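Local coordinates for probable N-acetyl-gamma-glutamyl-phosphate reductase, chloroplastic (Arabidopsis thaliana, PDB 1XYG), which probably catalyses the NADPH-dependent reduction of N-acetyl-L-glutamyl 5-phosphate to the corresponding N-acetylated semialdehyde, the third step of arginine biosynthesis from glutamate, at residues H39-V44 against L344-T349. Sequence-based numbering, arbitrary orientation.
Sequences HPHFQV and LGYPET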
loop_
_atom_site.group_PDB
_atom_site.type_symbol
_atom_site.label_atom_id
_atom_site.label_comp_id
_atom_site.label_asym_id
_atom_site.label_seq_id
_atom_site.Cartn_x
_atom_site.Cartn_y
_atom_site.Cartn_z
ATOM N N HIS A 39 22.798 -5.431 20.093
ATOM C CA HIS A 39 22.822 -5.123 21.513
ATOM C C HIS A 39 24.212 -5.571 21.965
ATOM O O HIS A 39 24.594 -6.728 21.791
ATOM C CB HIS A 39 21.735 -5.908 22.241
ATOM C CG HIS A 39 21.568 -5.526 23.678
ATOM N ND1 HIS A 39 22.537 -5.765 24.630
ATOM C CD2 HIS A 39 20.535 -4.944 24.330
ATOM C CE1 HIS A 39 22.106 -5.347 25.806
ATOM N NE2 HIS A 39 20.893 -4.845 25.651
ATOM N N PRO A 40 24.991 -4.656 22.545
ATOM C CA PRO A 40 26.341 -4.975 23.003
ATOM C C PRO A 40 26.502 -6.030 24.096
ATOM O O PRO A 40 27.565 -6.635 24.207
ATOM C CB PRO A 40 26.883 -3.611 23.431
ATOM C CG PRO A 40 25.668 -2.932 23.936
ATOM C CD PRO A 40 24.651 -3.261 22.868
ATOM N N HIS A 41 25.464 -6.287 24.885
ATOM C CA HIS A 41 25.618 -7.247 25.976
ATOM C C HIS A 41 24.716 -8.463 25.995
ATOM O O HIS A 41 25.050 -9.471 26.619
ATOM C CB HIS A 41 25.505 -6.505 27.302
ATOM C CG HIS A 41 26.445 -5.355 27.394
ATOM N ND1 HIS A 41 27.812 -5.517 27.360
ATOM C CD2 HIS A 41 26.221 -4.021 27.402
ATOM C CE1 HIS A 41 28.391 -4.331 27.337
ATOM N NE2 HIS A 41 27.449 -3.406 27.361
ATOM N N PHE A 42 23.571 -8.379 25.330
ATOM C CA PHE A 42 22.659 -9.508 25.308
ATOM C C PHE A 42 22.823 -10.307 24.025
ATOM O O PHE A 42 22.964 -9.746 22.936
ATOM C CB PHE A 42 21.204 -9.041 25.437
ATOM C CG PHE A 42 20.893 -8.324 26.728
ATOM C CD1 PHE A 42 21.806 -8.313 27.783
ATOM C CD2 PHE A 42 19.685 -7.638 26.879
ATOM C CE1 PHE A 42 21.524 -7.626 28.969
ATOM C CE2 PHE A 42 19.391 -6.947 28.058
ATOM C CZ PHE A 42 20.312 -6.939 29.105
ATOM N N GLN A 43 22.802 -11.627 24.161
ATOM C CA GLN A 43 22.941 -12.514 23.019
ATOM C C GLN A 43 21.944 -13.663 23.094
ATOM O O GLN A 43 21.816 -14.327 24.123
ATOM C CB GLN A 43 24.351 -13.090 22.948
ATOM C CG GLN A 43 24.479 -14.191 21.910
ATOM C CD GLN A 43 25.889 -14.727 21.789
ATOM O OE1 GLN A 43 26.502 -15.132 22.782
ATOM N NE2 GLN A 43 26.411 -14.740 20.569
ATOM N N VAL A 44 21.234 -13.897 21.997
ATOM C CA VAL A 44 20.260 -14.980 21.949
ATOM C C VAL A 44 20.984 -16.321 21.820
ATOM O O VAL A 44 21.698 -16.553 20.846
ATOM C CB VAL A 44 19.310 -14.829 20.746
ATOM C CG1 VAL A 44 18.315 -15.984 20.727
ATOM C CG2 VAL A 44 18.577 -13.501 20.820
ATOM N N LEU A 344 18.329 -6.057 34.439
ATOM C CA LEU A 344 19.657 -6.656 34.511
ATOM C C LEU A 344 20.740 -5.650 34.899
ATOM O O LEU A 344 21.927 -5.985 34.909
ATOM C CB LEU A 344 20.015 -7.317 33.175
ATOM C CG LEU A 344 19.220 -8.596 32.871
ATOM C CD1 LEU A 344 19.598 -9.198 31.511
ATOM C CD2 LEU A 344 19.494 -9.587 33.979
ATOM N N GLY A 345 20.331 -4.424 35.210
ATOM C CA GLY A 345 21.291 -3.417 35.615
ATOM C C GLY A 345 22.026 -2.702 34.499
ATOM O O GLY A 345 23.036 -2.048 34.754
ATOM N N TYR A 346 21.541 -2.816 33.265
ATOM C CA TYR A 346 22.186 -2.129 32.146
ATOM C C TYR A 346 21.451 -0.830 31.820
ATOM O O TYR A 346 20.305 -0.631 32.226
ATOM C CB TYR A 346 22.214 -3.011 30.888
ATOM C CG TYR A 346 23.097 -4.240 30.964
ATOM C CD1 TYR A 346 22.707 -5.365 31.692
ATOM C CD2 TYR A 346 24.349 -4.261 30.340
ATOM C CE1 TYR A 346 23.538 -6.475 31.802
ATOM C CE2 TYR A 346 25.196 -5.371 30.447
ATOM C CZ TYR A 346 24.783 -6.470 31.181
ATOM O OH TYR A 346 25.624 -7.547 31.328
ATOM N N PRO A 347 22.104 0.071 31.073
ATOM C CA PRO A 347 21.460 1.339 30.722
ATOM C C PRO A 347 20.161 1.059 29.968
ATOM O O PRO A 347 20.131 0.223 29.069
ATOM C CB PRO A 347 22.510 2.034 29.856
ATOM C CG PRO A 347 23.806 1.464 30.374
ATOM C CD PRO A 347 23.474 0.007 30.539
ATOM N N GLU A 348 19.102 1.764 30.347
ATOM C CA GLU A 348 17.787 1.589 29.750
ATOM C C GLU A 348 17.714 1.650 28.217
ATOM O O GLU A 348 16.998 0.859 27.594
ATOM C CB GLU A 348 16.827 2.611 30.347
ATOM C CG GLU A 348 15.406 2.390 29.952
ATOM C CD GLU A 348 14.475 3.177 30.819
ATOM O OE1 GLU A 348 14.675 3.161 32.052
ATOM O OE2 GLU A 348 13.540 3.804 30.276
ATOM N N THR A 349 18.459 2.573 27.616
ATOM C CA THR A 349 18.442 2.749 26.165
ATOM C C THR A 349 19.373 1.814 25.401
ATOM O O THR A 349 19.460 1.884 24.169
ATOM C CB THR A 349 18.834 4.180 25.776
ATOM O OG1 THR A 349 20.198 4.403 26.150
ATOM C CG2 THR A 349 17.924 5.200 26.462
#
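Tyr-346 lays one face of its phenol ring against the rim of Phe-42, while its CE2 side meets the base of the imidazole of His-41; the three rings form a small aromatic cluster. The pairing with Phe-42 is T-shaped (edge-to-face), with the planes at 79° and the centroids 5.1 Å apart. CE1 of Phe-42 stands 3.7 Å from CE1 of Tyr-346, presenting the slightly positive C-H rim of one ring to the electron-rich face of the other. His-41 is met less regularly: its CG lies 3.3 Å from Tyr-346 CE2, and the ring planes are inclined at 33°. A tyrosine suits this place because its ring gives the aromatic surface used by Phe-42 and His-41, while the polar hydroxyl suits a side chain only partly buried. Replacing Tyr-346 by an alanine is likely to open a gap beside the Phe-42 rim and leave the imidazole of His-41 with less to lean on.

Phe-42, the buried member, also receives Leu-344, whose CD1 approaches its CZ to 3.4 Å. With CG anti to its carbonyl carbon (chi1 -62°), the phenyl extends so that its far end reaches both Leu-344 and Tyr-346. Over one face of this ring, toward its rim, lies CE1 of His-39, whose ND1 accepts a 3.0 Å hydrogen bond from His-41 N in the imidazole plane, helping to hold the turn before the strand. Gly-345 ends helix 329-343 in a Schellman motif; at its positive phi a side chain would press on the carbonyl O of Leu-344.

The contact thus joins the start of strand 42-47, an outermost strand within this chain of the parallel Rossmann-type sheet, to the loop leaving helix 329-343. Phe-42 is packed between them, against Leu-337 and Leu-340 of that helix, Leu-36 of helix 27-37, and Ile-17 and Ile-19 of the adjacent strand 17-22.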